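Local coordinates for putative uncharacterized protein PH0242 (Pyrococcus horikoshii, PDB 3VU1) that is an archaeal protein of the oligosaccharyltransferase AglB family, represented here by its C-terminal globular domain, at residues 239-243 with 244-248; 332-335 with 336-339. All blocks are in the same frame, centred on the assembly; numbering follows the deposited sequence.

In the fold
Contact 1 precedes contact 2 in the chain, and their centres are about 27 Å apart. They hold different elements. Contact 1 joins the hairpin strands 236-242 and 245-250 in a mixed sheet, partly buried and with helix 13-23 lying against one side. Contact 2 sits farther from the middle of the chain, at the surface, where the connection after strand 325-331 turns into strand 336-356. Chemistry follows place: backbone hydrogen bonds and apolar contacts dominate residues 239-248, whereas one tyrosine hydroxyl bonded to a backbone carbonyl carries residues 332-339. A classic beta bulge occurs in each, opposite V247 in contact 1 and opposite L300 in contact 2.

Contact 1. Residues 239-243 with 244-248; sequences VYQYG and SVIVY
A beta hairpin with a two-residue loop turns from Y242 to V245 through a type II' turn, with G243 and S244 at its corners. The strands 239-242 and 245-248 run antiparallel at 173°, their axes 4.8 Å apart. Y242 and V245 form the hydrogen-bonded pair next to the turn: Y242 N reaches V245 O at 3.0 Å, and V245 N returns a bond of 2.8 Å to Y242 O. G243 has a positive phi of 57°, the backbone geometry expected at the second position of this turn. One step on, Q241 and I246 form a non-hydrogen-bonded pair, where the CA-H of Q241 makes a contact with V245 O.

The next rung is irregular. V239 and Y240 both face V247 in a classic beta bulge, V239 N donating to V247 O at 2.9 Å while V247 N donates to Y240 O at 2.8 Å. The valines also meet through their methyls. V247 holds CG1 anti to its backbone N (chi1 180°), and this branch meets V239 CG2 at 3.7 Å, the two side chains crossing obliquely. V247 CG2 lies at the edge of the Y240 ring, near its plane. Y240 CB is 4.2 Å from V247 CB.

Y240, Y242, V245 and V247 share one face of the hairpin. Helix 13-23 lies against this side, where W19 stacks on the Y240 ring and W13 touches V245. On the other face, I246 CG2 lies over the Y248 ring, nearer its edge than its centre, and Y248 OH is bonded to L216 O. Strand 245-250 also pairs with strand 86-90, giving a beta hairpin whose first strand borders the mixed sheet within this chain, with a tight II' turn at one end and a classic bulge at the other.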
ATOM      1  N   VAL A 239       7.392   6.937  -7.362  1.00 33.26           N
ATOM      2  CA  VAL A 239       8.393   6.781  -8.411  1.00 31.90           C
ATOM      3  C   VAL A 239       8.058   7.562  -9.685  1.00 33.54           C
ATOM      4  O   VAL A 239       8.926   7.716 -10.541  1.00 37.22           O
ATOM      5  CB  VAL A 239       8.621   5.309  -8.787  1.00 30.82           C
ATOM      6  CG1 VAL A 239       9.375   4.593  -7.678  1.00 28.24           C
ATOM      7  CG2 VAL A 239       7.287   4.624  -9.113  1.00 31.23           C
ATOM      8  N   TYR A 240       6.809   8.014  -9.826  1.00 32.75           N
ATOM      9  CA  TYR A 240       6.362   8.773 -10.999  1.00 33.62           C
ATOM     10  C   TYR A 240       5.062   9.455 -10.657  1.00 35.26           C
ATOM     11  O   TYR A 240       4.226   8.874  -9.954  1.00 36.65           O
ATOM     12  CB  TYR A 240       6.144   7.864 -12.208  1.00 35.42           C
ATOM     13  CG  TYR A 240       5.796   8.609 -13.475  1.00 39.49           C
ATOM     14  CD1 TYR A 240       4.486   8.662 -13.959  1.00 41.73           C
ATOM     15  CD2 TYR A 240       6.779   9.259 -14.197  1.00 40.64           C
ATOM     16  CE1 TYR A 240       4.182   9.350 -15.129  1.00 44.42           C
ATOM     17  CE2 TYR A 240       6.498   9.935 -15.359  1.00 39.72           C
ATOM     18  CZ  TYR A 240       5.209   9.996 -15.828  1.00 43.72           C
ATOM     19  OH  TYR A 240       4.987  10.712 -16.995  1.00 42.01           O
ATOM     20  N   GLN A 241       4.908  10.685 -11.138  1.00 35.41           N
ATOM     21  CA  GLN A 241       3.654  11.433 -11.053  1.00 39.55           C
ATOM     22  C   GLN A 241       3.388  12.283 -12.276  1.00 41.53           C
ATOM     23  O   GLN A 241       4.309  12.749 -12.949  1.00 40.96           O
ATOM     24  CB  GLN A 241       3.533  12.313  -9.808  1.00 46.07           C
ATOM     25  CG  GLN A 241       4.785  13.037  -9.354  1.00 51.89           C
ATOM     26  CD  GLN A 241       4.792  13.242  -7.842  1.00 61.84           C
ATOM     27  OE1 GLN A 241       5.633  12.668  -7.117  1.00 58.56           O
ATOM     28  NE2 GLN A 241       3.826  14.034  -7.349  1.00 63.51           N
ATOM     29  N   TYR A 242       2.102  12.471 -12.548  1.00 40.28           N
ATOM     30  CA  TYR A 242       1.643  13.199 -13.690  1.00 37.24           C
ATOM     31  C   TYR A 242       0.165  13.487 -13.513  1.00 38.62           C
ATOM     32  O   TYR A 242      -0.638  12.594 -13.176  1.00 39.71           O
ATOM     33  CB  TYR A 242       1.909  12.432 -14.984  1.00 40.89           C
ATOM     34  CG  TYR A 242       2.051  13.403 -16.113  1.00 48.88           C
ATOM     35  CD1 TYR A 242       3.319  13.831 -16.558  1.00 52.06           C
ATOM     36  CD2 TYR A 242       0.915  13.983 -16.687  1.00 47.48           C
ATOM     37  CE1 TYR A 242       3.430  14.777 -17.580  1.00 52.96           C
ATOM     38  CE2 TYR A 242       1.014  14.913 -17.704  1.00 49.32           C
ATOM     39  CZ  TYR A 242       2.259  15.309 -18.144  1.00 53.29           C
ATOM     40  OH  TYR A 242       2.290  16.240 -19.145  1.00 56.96           O
ATOM     41  N   GLY A 243      -0.212  14.738 -13.729  1.00 34.75           N
ATOM     42  CA  GLY A 243      -1.610  15.086 -13.599  1.00 32.79           C
ATOM     43  C   GLY A 243      -2.099  14.717 -12.220  1.00 31.23           C
ATOM     44  O   GLY A 243      -1.555  15.196 -11.218  1.00 30.56           O
ATOM     45  N   SER A 244      -3.108  13.850 -12.175  1.00 29.82           N
ATOM     46  CA  SER A 244      -3.708  13.401 -10.925  1.00 27.61           C
ATOM     47  C   SER A 244      -3.340  11.942 -10.605  1.00 27.96           C
ATOM     48  O   SER A 244      -4.087  11.266  -9.902  1.00 28.10           O
ATOM     49  CB  SER A 244      -5.207  13.476 -11.048  1.00 28.94           C
ATOM     50  OG  SER A 244      -5.649  14.795 -11.201  1.00 31.68           O
ATOM     51  N   VAL A 245      -2.221  11.451 -11.137  1.00 25.62           N
ATOM     52  CA  VAL A 245      -1.823  10.094 -10.896  1.00 28.01           C
ATOM     53  C   VAL A 245      -0.430  10.058 -10.251  1.00 32.82           C
ATOM     54  O   VAL A 245       0.532  10.638 -10.779  1.00 34.17           O
ATOM     55  CB  VAL A 245      -1.778   9.255 -12.200  1.00 28.32           C
ATOM     56  CG1 VAL A 245      -1.170   7.894 -11.946  1.00 28.22           C
ATOM     57  CG2 VAL A 245      -3.156   9.077 -12.812  1.00 28.18           C
ATOM     58  N   ILE A 246      -0.324   9.359  -9.115  1.00 32.29           N
ATOM     59  CA  ILE A 246       0.956   9.057  -8.505  1.00 30.05           C
ATOM     60  C   ILE A 246       1.149   7.534  -8.524  1.00 31.65           C
ATOM     61  O   ILE A 246       0.287   6.782  -8.044  1.00 31.58           O
ATOM     62  CB  ILE A 246       1.031   9.590  -7.050  1.00 29.91           C
ATOM     63  CG1 ILE A 246       0.509  11.056  -6.979  1.00 29.82           C
ATOM     64  CG2 ILE A 246       2.449   9.419  -6.526  1.00 28.55           C
ATOM     65  CD1 ILE A 246       0.345  11.701  -5.608  1.00 24.57           C
ATOM     66  N   VAL A 247       2.273   7.081  -9.079  1.00 31.07           N
ATOM     67  CA  VAL A 247       2.664   5.666  -9.021  1.00 29.06           C
ATOM     68  C   VAL A 247       3.596   5.425  -7.847  1.00 28.69           C
ATOM     69  O   VAL A 247       4.699   5.969  -7.814  1.00 31.52           O
ATOM     70  CB  VAL A 247       3.410   5.262 -10.317  1.00 28.34           C
ATOM     71  CG1 VAL A 247       3.848   3.797 -10.299  1.00 25.86           C
ATOM     72  CG2 VAL A 247       2.536   5.551 -11.515  1.00 27.33           C
ATOM     73  N   TYR A 248       3.167   4.606  -6.896  1.00 28.43           N
ATOM     74  CA  TYR A 248       3.994   4.238  -5.738  1.00 25.73           C
ATOM     75  C   TYR A 248       4.554   2.850  -5.892  1.00 26.87           C
ATOM     76  O   TYR A 248       3.823   1.934  -6.242  1.00 28.92           O
ATOM     77  CB  TYR A 248       3.159   4.268  -4.501  1.00 23.84           C
ATOM     78  CG  TYR A 248       2.819   5.660  -4.024  1.00 24.90           C
ATOM     79  CD1 TYR A 248       1.582   6.224  -4.315  1.00 23.90           C
ATOM     80  CD2 TYR A 248       3.745   6.426  -3.270  1.00 25.35           C
ATOM     81  CE1 TYR A 248       1.248   7.484  -3.852  1.00 24.88           C
ATOM     82  CE2 TYR A 248       3.441   7.706  -2.826  1.00 23.78           C
ATOM     83  CZ  TYR A 248       2.185   8.219  -3.102  1.00 26.19           C
ATOM     84  OH  TYR A 248       1.840   9.469  -2.660  1.00 27.36           O
TER

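Contact 2. Residues 332-335 with 336-339; sequences PTAQ and KYRF
Y337 carries its ring anti to its own carbonyl carbon (chi1 -47°), a rotation that brings its far end back to P332 in the approach to the strand. Its OH donates to P332 O at 2.8 Å. The acceptor lies in the plane of the ring at its edge, with CE2 3.2 Å away; the C=O...OH angle is 145° and the hydroxyl is tilted 32° from the carbonyl plane. Two apolar groups come near the same ring atom from opposite sides of the ring plane: P332 CD is 4.4 Å from Y337 CE2, and A334 CB, which approaches obliquely, is 4.3 Å from it.

Where the connection becomes strand 336-356, Q335 and K336 both face L300 of the adjoining strand 293-301, forming a classic beta bulge, and N301 OD1 accepts a hydrogen bond from Q335 N. P332 packs on A299 and I309 of strands 293-301 and 304-314, which places the loop against the sheet that includes strand 336-356; Y337 touches V297 and P274. The K336 side chain is extended beyond CG, and its NZ makes a weak, long ion pair with E485, whose carboxylate also forms a salt bridge to R338 NE.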
ATOM      1  N   PRO A 332      32.119   0.055   1.146  1.00 44.06           N
ATOM      2  CA  PRO A 332      33.130   0.429   0.167  1.00 42.93           C
ATOM      3  C   PRO A 332      32.681   1.665  -0.565  1.00 44.63           C
ATOM      4  O   PRO A 332      31.503   2.027  -0.491  1.00 46.20           O
ATOM      5  CB  PRO A 332      33.112  -0.738  -0.814  1.00 44.74           C
ATOM      6  CG  PRO A 332      31.712  -1.245  -0.766  1.00 45.78           C
ATOM      7  CD  PRO A 332      31.263  -1.050   0.660  1.00 45.54           C
ATOM      8  N   THR A 333      33.602   2.294  -1.285  1.00 45.84           N
ATOM      9  CA  THR A 333      33.275   3.467  -2.098  1.00 45.81           C
ATOM     10  C   THR A 333      32.371   2.991  -3.245  1.00 41.46           C
ATOM     11  O   THR A 333      32.591   1.912  -3.787  1.00 42.17           O
ATOM     12  CB  THR A 333      34.560   4.129  -2.665  1.00 45.82           C
ATOM     13  OG1 THR A 333      35.226   3.155  -3.447  1.00 55.40           O
ATOM     14  CG2 THR A 333      35.548   4.541  -1.558  1.00 42.83           C
ATOM     15  N   ALA A 334      31.368   3.790  -3.600  1.00 37.28           N
ATOM     16  CA  ALA A 334      30.345   3.422  -4.581  1.00 37.60           C
ATOM     17  C   ALA A 334      29.403   4.588  -4.706  1.00 38.86           C
ATOM     18  O   ALA A 334      29.428   5.485  -3.867  1.00 37.79           O
ATOM     19  CB  ALA A 334      29.562   2.211  -4.116  1.00 36.98           C
ATOM     20  N   GLN A 335      28.558   4.590  -5.734  1.00 41.36           N
ATOM     21  CA  GLN A 335      27.625   5.699  -5.910  1.00 42.43           C
ATOM     22  C   GLN A 335      26.501   5.692  -4.871  1.00 41.20           C
ATOM     23  O   GLN A 335      26.139   6.742  -4.364  1.00 40.79           O
ATOM     24  CB  GLN A 335      27.040   5.725  -7.324  1.00 49.02           C
ATOM     25  CG  GLN A 335      25.991   6.827  -7.486  1.00 53.15           C
ATOM     26  CD  GLN A 335      25.314   6.855  -8.840  1.00 59.05           C
ATOM     27  OE1 GLN A 335      24.508   7.746  -9.102  1.00 67.64           O
ATOM     28  NE2 GLN A 335      25.646   5.904  -9.719  1.00 64.29           N
ATOM     29  N   LYS A 336      25.949   4.518  -4.571  1.00 40.30           N
ATOM     30  CA  LYS A 336      24.861   4.434  -3.609  1.00 43.31           C
ATOM     31  C   LYS A 336      24.804   3.084  -2.898  1.00 42.14           C
ATOM     32  O   LYS A 336      25.394   2.108  -3.365  1.00 39.02           O
ATOM     33  CB  LYS A 336      23.519   4.741  -4.272  1.00 46.75           C
ATOM     34  CG  LYS A 336      23.121   3.794  -5.384  1.00 51.11           C
ATOM     35  CD  LYS A 336      21.703   4.107  -5.820  1.00 58.26           C
ATOM     36  CE  LYS A 336      21.323   3.347  -7.082  1.00 63.77           C
ATOM     37  NZ  LYS A 336      19.951   3.760  -7.490  1.00 68.04           N
ATOM     38  N   TYR A 337      24.108   3.045  -1.756  1.00 41.51           N
ATOM     39  CA  TYR A 337      23.924   1.788  -1.000  1.00 42.50           C
ATOM     40  C   TYR A 337      22.456   1.353  -0.939  1.00 40.33           C
ATOM     41  O   TYR A 337      21.546   2.155  -0.664  1.00 37.15           O
ATOM     42  CB  TYR A 337      24.553   1.843   0.408  1.00 40.28           C
ATOM     43  CG  TYR A 337      25.956   2.406   0.416  1.00 41.49           C
ATOM     44  CD1 TYR A 337      26.186   3.727   0.786  1.00 42.09           C
ATOM     45  CD2 TYR A 337      27.046   1.630   0.035  1.00 40.62           C
ATOM     46  CE1 TYR A 337      27.457   4.266   0.794  1.00 42.90           C
ATOM     47  CE2 TYR A 337      28.328   2.158   0.036  1.00 44.19           C
ATOM     48  CZ  TYR A 337      28.524   3.483   0.416  1.00 47.54           C
ATOM     49  OH  TYR A 337      29.785   4.040   0.421  1.00 49.94           O
ATOM     50  N   ARG A 338      22.238   0.078  -1.224  1.00 38.03           N
ATOM     51  CA  ARG A 338      20.901  -0.477  -1.155  1.00 40.06           C
ATOM     52  C   ARG A 338      20.815  -1.497  -0.020  1.00 37.77           C
ATOM     53  O   ARG A 338      21.517  -2.509  -0.011  1.00 36.22           O
ATOM     54  CB  ARG A 338      20.500  -1.101  -2.505  1.00 40.78           C
ATOM     55  CG  ARG A 338      19.029  -1.456  -2.629  1.00 37.97           C
ATOM     56  CD  ARG A 338      18.779  -2.218  -3.908  1.00 38.63           C
ATOM     57  NE  ARG A 338      18.673  -1.302  -5.024  1.00 42.46           N
ATOM     58  CZ  ARG A 338      18.873  -1.633  -6.292  1.00 42.71           C
ATOM     59  NH1 ARG A 338      19.211  -2.883  -6.611  1.00 40.77           N
ATOM     60  NH2 ARG A 338      18.751  -0.702  -7.236  1.00 40.01           N
ATOM     61  N   PHE A 339      19.944  -1.207   0.932  1.00 36.82           N
ATOM     62  CA  PHE A 339      19.639  -2.132   2.005  1.00 37.88           C
ATOM     63  C   PHE A 339      18.612  -3.189   1.559  1.00 37.82           C
ATOM     64  O   PHE A 339      17.535  -2.858   1.058  1.00 39.70           O
ATOM     65  CB  PHE A 339      19.180  -1.340   3.232  1.00 38.88           C
ATOM     66  CG  PHE A 339      20.270  -0.484   3.827  1.00 40.34           C
ATOM     67  CD1 PHE A 339      20.766   0.627   3.137  1.00 39.53           C
ATOM     68  CD2 PHE A 339      20.828  -0.799   5.058  1.00 41.72           C
ATOM     69  CE1 PHE A 339      21.775   1.414   3.669  1.00 38.47           C
ATOM     70  CE2 PHE A 339      21.847  -0.016   5.592  1.00 41.73           C
ATOM     71  CZ  PHE A 339      22.316   1.089   4.899  1.00 38.96           C
TER